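Local coordinates for protein cytochrome c (Chlorobaculum tepidum, PDB 3A9F) that probably carries electrons through its single covalently bound heme c, as the electron carrier domain of the cytochrome subunit of the green sulfur bacterial P840 reaction center, at residues D35-K40 with K82-W87; G59-I64 with I86-K91. All coordinates share one frame; numbering follows the deposited sequence.

Interaction 1. Residues D35-K40 with K82-W87. With HEC (heme c), chain C.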
loop_
_atom_site.group_PDB
_atom_site.type_symbol
_atom_site.label_atom_id
_atom_site.label_comp_id
_atom_site.label_asym_id
_atom_site.label_seq_id
_atom_site.Cartn_x
_atom_site.Cartn_y
_atom_site.Cartn_z
ATOM N N ASP A 35 -2.709 -6.817 -4.507
ATOM C CA ASP A 35 -2.267 -7.608 -5.655
ATOM C C ASP A 35 -2.801 -7.025 -6.958
ATOM O O ASP A 35 -2.075 -6.936 -7.947
ATOM C CB ASP A 35 -2.724 -9.063 -5.518
ATOM C CG ASP A 35 -1.938 -9.858 -4.478
ATOM O OD1 ASP A 35 -0.931 -9.364 -3.916
ATOM O OD2 ASP A 35 -2.365 -11.008 -4.215
ATOM N N VAL A 36 -4.065 -6.605 -6.951
ATOM C CA VAL A 36 -4.669 -6.019 -8.143
ATOM C C VAL A 36 -4.054 -4.645 -8.473
ATOM O O VAL A 36 -3.705 -4.386 -9.634
ATOM C CB VAL A 36 -6.215 -5.882 -7.977
ATOM C CG1 VAL A 36 -6.841 -5.122 -9.149
ATOM C CG2 VAL A 36 -6.860 -7.244 -7.846
ATOM N N ARG A 37 -3.930 -3.773 -7.475
ATOM C CA ARG A 37 -3.565 -2.390 -7.761
ATOM C C ARG A 37 -2.066 -2.173 -7.936
ATOM O O ARG A 37 -1.668 -1.260 -8.644
ATOM C CB ARG A 37 -4.083 -1.444 -6.677
ATOM C CG ARG A 37 -5.608 -1.362 -6.595
ATOM C CD ARG A 37 -6.243 -0.901 -7.890
ATOM N NE ARG A 37 -7.669 -0.635 -7.698
ATOM C CZ ARG A 37 -8.619 -0.923 -8.593
ATOM N NH1 ARG A 37 -8.320 -1.547 -9.726
ATOM N NH2 ARG A 37 -9.885 -0.594 -8.349
ATOM N N CYS A 38 -1.242 -2.991 -7.291
ATOM C CA CYS A 38 0.190 -2.713 -7.235
ATOM C C CYS A 38 1.018 -3.626 -8.126
ATOM O O CYS A 38 2.245 -3.656 -7.999
ATOM C CB CYS A 38 0.690 -2.762 -5.786
ATOM S SG CYS A 38 -0.156 -1.606 -4.693
ATOM N N ASN A 39 0.365 -4.293 -9.080
ATOM C CA ASN A 39 1.065 -5.095 -10.091
ATOM C C ASN A 39 0.713 -4.742 -11.522
ATOM O O ASN A 39 1.033 -5.510 -12.435
ATOM C CB ASN A 39 0.828 -6.589 -9.865
ATOM C CG ASN A 39 1.526 -7.091 -8.624
ATOM O OD1 ASN A 39 2.729 -7.310 -8.633
ATOM N ND2 ASN A 39 0.780 -7.267 -7.553
ATOM N N LYS A 40 0.094 -3.575 -11.717
ATOM C CA LYS A 40 -0.354 -3.174 -13.051
ATOM C C LYS A 40 0.757 -2.554 -13.889
ATOM O O LYS A 40 0.912 -2.885 -15.070
ATOM C CB LYS A 40 -1.516 -2.190 -12.956
ATOM C CG LYS A 40 -2.834 -2.847 -12.591
ATOM C CD LYS A 40 -3.361 -3.751 -13.727
ATOM C CE LYS A 40 -4.803 -4.200 -13.504
ATOM N NZ LYS A 40 -4.946 -4.975 -12.258
ATOM N N LYS A 82 -6.417 3.682 1.245
ATOM C CA LYS A 82 -6.478 3.407 2.685
ATOM C C LYS A 82 -6.250 1.924 2.967
ATOM O O LYS A 82 -5.433 1.552 3.822
ATOM C CB LYS A 82 -7.834 3.837 3.252
ATOM C CG LYS A 82 -8.053 5.343 3.295
ATOM C CD LYS A 82 -9.505 5.610 3.673
ATOM C CE LYS A 82 -9.855 7.051 3.901
ATOM N NZ LYS A 82 -11.297 7.146 4.249
ATOM N N THR A 83 -6.961 1.067 2.234
ATOM C CA THR A 83 -6.849 -0.387 2.424
ATOM C C THR A 83 -5.442 -0.886 2.139
ATOM O O THR A 83 -4.884 -1.682 2.894
ATOM C CB THR A 83 -7.877 -1.071 1.526
ATOM O OG1 THR A 83 -9.186 -0.678 1.956
ATOM C CG2 THR A 83 -7.749 -2.593 1.555
ATOM N N ILE A 84 -4.883 -0.425 1.029
ATOM C CA ILE A 84 -3.570 -0.852 0.597
ATOM C C ILE A 84 -2.514 -0.416 1.598
ATOM O O ILE A 84 -1.636 -1.202 1.954
ATOM C CB ILE A 84 -3.274 -0.300 -0.821
ATOM C CG1 ILE A 84 -4.152 -1.028 -1.840
ATOM C CG2 ILE A 84 -1.765 -0.429 -1.163
ATOM C CD1 ILE A 84 -4.208 -0.349 -3.212
ATOM N N GLY A 85 -2.601 0.824 2.070
ATOM C CA GLY A 85 -1.637 1.305 3.066
ATOM C C GLY A 85 -1.660 0.491 4.349
ATOM O O GLY A 85 -0.614 0.172 4.906
ATOM N N ILE A 86 -2.861 0.166 4.821
ATOM C CA ILE A 86 -2.973 -0.645 6.029
ATOM C C ILE A 86 -2.310 -2.005 5.826
ATOM O O ILE A 86 -1.520 -2.442 6.657
ATOM C CB ILE A 86 -4.444 -0.814 6.439
ATOM C CG1 ILE A 86 -5.000 0.518 6.966
ATOM C CG2 ILE A 86 -4.574 -1.931 7.500
ATOM C CD1 ILE A 86 -6.538 0.567 7.000
ATOM N N TRP A 87 -2.608 -2.674 4.716
ATOM C CA TRP A 87 -2.041 -4.006 4.506
ATOM C C TRP A 87 -0.523 -3.927 4.354
ATOM O O TRP A 87 0.206 -4.717 4.966
ATOM C CB TRP A 87 -2.671 -4.720 3.295
ATOM C CG TRP A 87 -2.255 -6.154 3.247
ATOM C CD1 TRP A 87 -2.886 -7.205 3.853
ATOM C CD2 TRP A 87 -1.081 -6.686 2.637
ATOM N NE1 TRP A 87 -2.188 -8.365 3.637
ATOM C CE2 TRP A 87 -1.073 -8.077 2.898
ATOM C CE3 TRP A 87 -0.041 -6.130 1.875
ATOM C CZ2 TRP A 87 -0.062 -8.923 2.423
ATOM C CZ3 TRP A 87 0.964 -6.968 1.405
ATOM C CH2 TRP A 87 0.946 -8.353 1.686
HETATM FE FE HEC C . 4.565 2.059 -8.360
HETATM C CHA HEC C . 7.823 3.037 -8.570
HETATM C CHB HEC C . 5.140 0.907 -5.167
HETATM C CHC HEC C . 1.325 1.029 -8.148
HETATM C CHD HEC C . 3.950 3.332 -11.458
HETATM N NA HEC C . 6.157 1.991 -7.127
HETATM C C1A HEC C . 7.430 2.463 -7.396
HETATM C C2A HEC C . 8.270 2.279 -6.233
HETATM C C3A HEC C . 7.507 1.706 -5.283
HETATM C C4A HEC C . 6.193 1.492 -5.833
HETATM C CMA HEC C . 7.893 1.275 -3.855
HETATM C CAA HEC C . 9.744 2.713 -6.144
HETATM C CBA HEC C . 9.807 4.164 -5.674
HETATM C CGA HEC C . 11.220 4.597 -5.401
HETATM O O1A HEC C . 12.145 4.184 -6.134
HETATM O O2A HEC C . 11.415 5.364 -4.442
HETATM N NB HEC C . 3.451 1.081 -6.955
HETATM C C1B HEC C . 3.869 0.769 -5.673
HETATM C C2B HEC C . 2.727 0.308 -4.919
HETATM C C3B HEC C . 1.669 0.357 -5.745
HETATM C C4B HEC C . 2.098 0.837 -7.027
HETATM C CMB HEC C . 2.822 -0.090 -3.431
HETATM C CAB HEC C . 0.184 0.072 -5.501
HETATM C CBB HEC C . -0.371 1.167 -4.553
HETATM N NC HEC C . 2.950 2.151 -9.587
HETATM C C1C HEC C . 1.701 1.631 -9.322
HETATM C C2C HEC C . 0.862 1.838 -10.469
HETATM C C3C HEC C . 1.607 2.454 -11.418
HETATM C C4C HEC C . 2.908 2.691 -10.851
HETATM C CMC HEC C . -0.571 1.306 -10.579
HETATM C CAC HEC C . 1.232 2.892 -12.852
HETATM C CBC HEC C . -0.020 3.804 -12.916
HETATM N ND HEC C . 5.704 3.022 -9.772
HETATM C C1D HEC C . 5.223 3.502 -10.980
HETATM C C2D HEC C . 6.277 4.186 -11.687
HETATM C C3D HEC C . 7.463 4.089 -10.806
HETATM C C4D HEC C . 7.041 3.364 -9.640
HETATM C CMD HEC C . 6.116 4.854 -13.041
HETATM C CAD HEC C . 8.850 4.662 -11.105
HETATM C CBD HEC C . 8.898 6.152 -10.788
HETATM C CGD HEC C . 8.869 6.337 -9.301
HETATM O O1D HEC C . 9.818 5.891 -8.612
HETATM O O2D HEC C . 7.865 6.909 -8.809
#
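The CD1 methyl of Ile84 comes up against the root of the Arg37 side chain, 3.6 Å from Arg37 CB, where the end of helix 27-37 runs into the Cys-X-X-Cys-His heme-attachment motif of a class I cytochrome c. Cys38 is the first cysteine of that motif and the first residue to leave the helical path. Its SG is bonded to the CAB carbon of the heme at 1.9 Å, a thioether. With SG set beside the backbone N and opposite the carbonyl carbon, chi1 of -58° aims the sulfur at Ile84, and the thioether bond to CAB turns off to one side.

Ile84 answers with both branches. CD1 reaches CB and CG of Arg37, and the two side chains cross at about a right angle. The other branch, CG2, sits 4.1 Å from Cys38 SG and lies near CBB, the methyl carried by the thioether carbon CAB. One isoleucine thus covers the thioether and the foot of the arginine, in a largely buried contact to which the arginine lends only its aliphatic CB and CG.

The arginine does not stay on the isoleucine. The chain folds about its CB-CG bond (chi2 -59°), and its charged end leaves for Asp80, near the start of helix 78-91, where NE makes a salt bridge. Two side chains fold back on the end of helix 27-37: Lys40, whose NZ reaches Val36 O, tilted from the carbonyl plane, and Asn39, whose OD1 takes the backbone N of Leu44. Asn39 ND2 gives a nearly straight bond of 2.9 Å to Asp35 O, lying in the carbonyl plane on a lone pair.

Interaction 2. Residues G59-I64 with I86-K91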
loop_
_atom_site.group_PDB
_atom_site.type_symbol
_atom_site.label_atom_id
_atom_site.label_comp_id
_atom_site.label_asym_id
_atom_site.label_seq_id
_atom_site.Cartn_x
_atom_site.Cartn_y
_atom_site.Cartn_z
ATOM N N GLY A 59 8.170 4.729 8.092
ATOM C CA GLY A 59 6.790 5.120 8.395
ATOM C C GLY A 59 6.153 6.015 7.345
ATOM O O GLY A 59 5.322 6.885 7.658
ATOM N N GLN A 60 6.531 5.792 6.089
ATOM C CA GLN A 60 6.047 6.604 4.981
ATOM C C GLN A 60 5.316 5.760 3.923
ATOM O O GLN A 60 5.394 6.030 2.718
ATOM C CB GLN A 60 7.203 7.404 4.371
ATOM C CG GLN A 60 7.757 8.459 5.335
ATOM C CD GLN A 60 8.880 9.262 4.726
ATOM O OE1 GLN A 60 8.691 10.418 4.353
ATOM N NE2 GLN A 60 10.057 8.654 4.617
ATOM N N VAL A 61 4.570 4.754 4.381
ATOM C CA VAL A 61 3.778 3.915 3.473
ATOM C C VAL A 61 2.705 4.736 2.748
ATOM O O VAL A 61 2.537 4.606 1.531
ATOM C CB VAL A 61 3.150 2.731 4.246
ATOM C CG1 VAL A 61 2.143 1.994 3.369
ATOM C CG2 VAL A 61 4.245 1.786 4.782
ATOM N N ASN A 62 1.968 5.573 3.473
ATOM C CA ASN A 62 0.930 6.363 2.820
ATOM C C ASN A 62 1.513 7.315 1.784
ATOM O O ASN A 62 0.934 7.505 0.720
ATOM C CB ASN A 62 0.086 7.138 3.833
ATOM C CG ASN A 62 -1.132 7.743 3.195
ATOM O OD1 ASN A 62 -1.970 7.028 2.634
ATOM N ND2 ASN A 62 -1.237 9.065 3.246
ATOM N N LEU A 63 2.678 7.890 2.089
ATOM C CA LEU A 63 3.369 8.751 1.143
ATOM C C LEU A 63 3.506 8.087 -0.223
ATOM O O LEU A 63 3.122 8.665 -1.249
ATOM C CB LEU A 63 4.752 9.145 1.685
ATOM C CG LEU A 63 5.588 10.073 0.802
ATOM C CD1 LEU A 63 5.001 11.478 0.810
ATOM C CD2 LEU A 63 7.037 10.105 1.275
ATOM N N ILE A 64 4.049 6.877 -0.242
ATOM C CA ILE A 64 4.305 6.242 -1.526
ATOM C C ILE A 64 3.001 5.754 -2.189
ATOM O O ILE A 64 2.857 5.847 -3.421
ATOM C CB ILE A 64 5.419 5.154 -1.455
ATOM C CG1 ILE A 64 5.893 4.755 -2.859
ATOM C CG2 ILE A 64 4.990 3.926 -0.670
ATOM C CD1 ILE A 64 6.478 5.884 -3.691
ATOM N N ILE A 86 -2.861 0.166 4.821
ATOM C CA ILE A 86 -2.973 -0.645 6.029
ATOM C C ILE A 86 -2.310 -2.005 5.826
ATOM O O ILE A 86 -1.520 -2.442 6.657
ATOM C CB ILE A 86 -4.444 -0.814 6.439
ATOM C CG1 ILE A 86 -5.000 0.518 6.966
ATOM C CG2 ILE A 86 -4.574 -1.931 7.500
ATOM C CD1 ILE A 86 -6.538 0.567 7.000
ATOM N N TRP A 87 -2.608 -2.674 4.716
ATOM C CA TRP A 87 -2.041 -4.006 4.506
ATOM C C TRP A 87 -0.523 -3.927 4.354
ATOM O O TRP A 87 0.206 -4.717 4.966
ATOM C CB TRP A 87 -2.671 -4.720 3.295
ATOM C CG TRP A 87 -2.255 -6.154 3.247
ATOM C CD1 TRP A 87 -2.886 -7.205 3.853
ATOM C CD2 TRP A 87 -1.081 -6.686 2.637
ATOM N NE1 TRP A 87 -2.188 -8.365 3.637
ATOM C CE2 TRP A 87 -1.073 -8.077 2.898
ATOM C CE3 TRP A 87 -0.041 -6.130 1.875
ATOM C CZ2 TRP A 87 -0.062 -8.923 2.423
ATOM C CZ3 TRP A 87 0.964 -6.968 1.405
ATOM C CH2 TRP A 87 0.946 -8.353 1.686
ATOM N N LEU A 88 -0.030 -2.991 3.542
ATOM C CA LEU A 88 1.421 -2.894 3.374
ATOM C C LEU A 88 2.103 -2.567 4.705
ATOM O O LEU A 88 3.156 -3.146 5.027
ATOM C CB LEU A 88 1.782 -1.841 2.344
ATOM C CG LEU A 88 1.428 -2.192 0.907
ATOM C CD1 LEU A 88 1.554 -0.928 0.047
ATOM C CD2 LEU A 88 2.309 -3.339 0.378
ATOM N N HIS A 89 1.505 -1.661 5.483
ATOM C CA HIS A 89 2.100 -1.271 6.753
ATOM C C HIS A 89 2.157 -2.454 7.730
ATOM O O HIS A 89 3.179 -2.673 8.398
ATOM C CB HIS A 89 1.333 -0.089 7.356
ATOM C CG HIS A 89 1.854 0.336 8.686
ATOM N ND1 HIS A 89 1.056 0.403 9.804
ATOM C CD2 HIS A 89 3.101 0.683 9.085
ATOM C CE1 HIS A 89 1.788 0.784 10.836
ATOM N NE2 HIS A 89 3.031 0.963 10.426
ATOM N N GLU A 90 1.072 -3.225 7.819
ATOM C CA GLU A 90 0.961 -4.251 8.869
ATOM C C GLU A 90 1.441 -5.644 8.484
ATOM O O GLU A 90 1.799 -6.431 9.369
ATOM C CB GLU A 90 -0.470 -4.313 9.405
ATOM C CG GLU A 90 -0.903 -2.971 10.000
ATOM C CD GLU A 90 -2.099 -3.017 10.941
ATOM O OE1 GLU A 90 -2.560 -4.116 11.321
ATOM O OE2 GLU A 90 -2.575 -1.923 11.310
ATOM N N LYS A 91 1.477 -5.945 7.184
ATOM C CA LYS A 91 1.696 -7.323 6.728
ATOM C C LYS A 91 2.822 -7.549 5.722
ATOM O O LYS A 91 3.325 -8.669 5.619
ATOM C CB LYS A 91 0.409 -7.896 6.125
ATOM C CG LYS A 91 -0.799 -7.962 7.051
ATOM C CD LYS A 91 -0.596 -8.958 8.177
ATOM C CE LYS A 91 -1.857 -9.050 9.001
ATOM N NZ LYS A 91 -1.649 -9.874 10.215
#
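Val61 lays its two methyls along one side of helix 78-91, CG1 against CB of Leu88 and CG2 against the backbone of His89. The first of these meetings is 4.0 Å from Val61 CG1 to Leu88 CB; the second is 4.2 Å from Val61 CG2 to His89 CA. With CG1 opposite its backbone N (chi1 170°), the valine spreads its fork over two successive residues of the other helix, and the alpha carbons of Val61 and His89 come within 6.4 Å. It is a light contact made by short groups, without polar pairing between the two segments.

Leu88 meets Val61 chiefly through its CB, while its branched end goes on to Phe51 of helix 48-56 and to the heme. Val61 also rests on Phe51, so the same phenylalanine borders both partners. Here the first turn of helix 61-70 packs on the C-terminal helix of a small all-helical cytochrome c, within a buried layer that continues to the heme pocket. The imidazole of His89, its CG opposite the backbone N (chi1 178°), lies just beyond, with CB the nearest side-chain atom of His89 to Val61 CG2; the His89 side chain also touches Ser16 of the N-terminal loop.

The turn just before Val61 probably helps to place it. Gly59, with a positive phi of 68°, closes the preceding helix in a Schellman motif, and Gln60 follows as N-cap of helix 61-70. Asp17 then reaches in with its carboxylate, OD1 to the backbone N of Asn62 and OD2 to that of Leu63. Across the contact, the carbonyl O of Leu88 accepts a hydrogen bond from Lys56 NZ, brought over from helix 48-56.

In the fold
After an N-terminal loop the chain enters helix 27-37, passes through the heme-attachment turn, then builds helices 48-56 and 61-70 before reaching the C-terminal helix 78-91. Interaction 1 closes the longer loop, with 41 residues between its segments; interaction 2 closes a shorter one of 21 residues that starts inside it. The end of interaction 2 overlaps that of interaction 1 at Ile86 and Trp87 and runs past it, so the loops cross rather than nest. Helix 78-91 thus meets the heme-bearing turn with one part and helix 61-70 with the next. The two contacts meet where Gly85 O lies 3.6 Å from Val61 CG1.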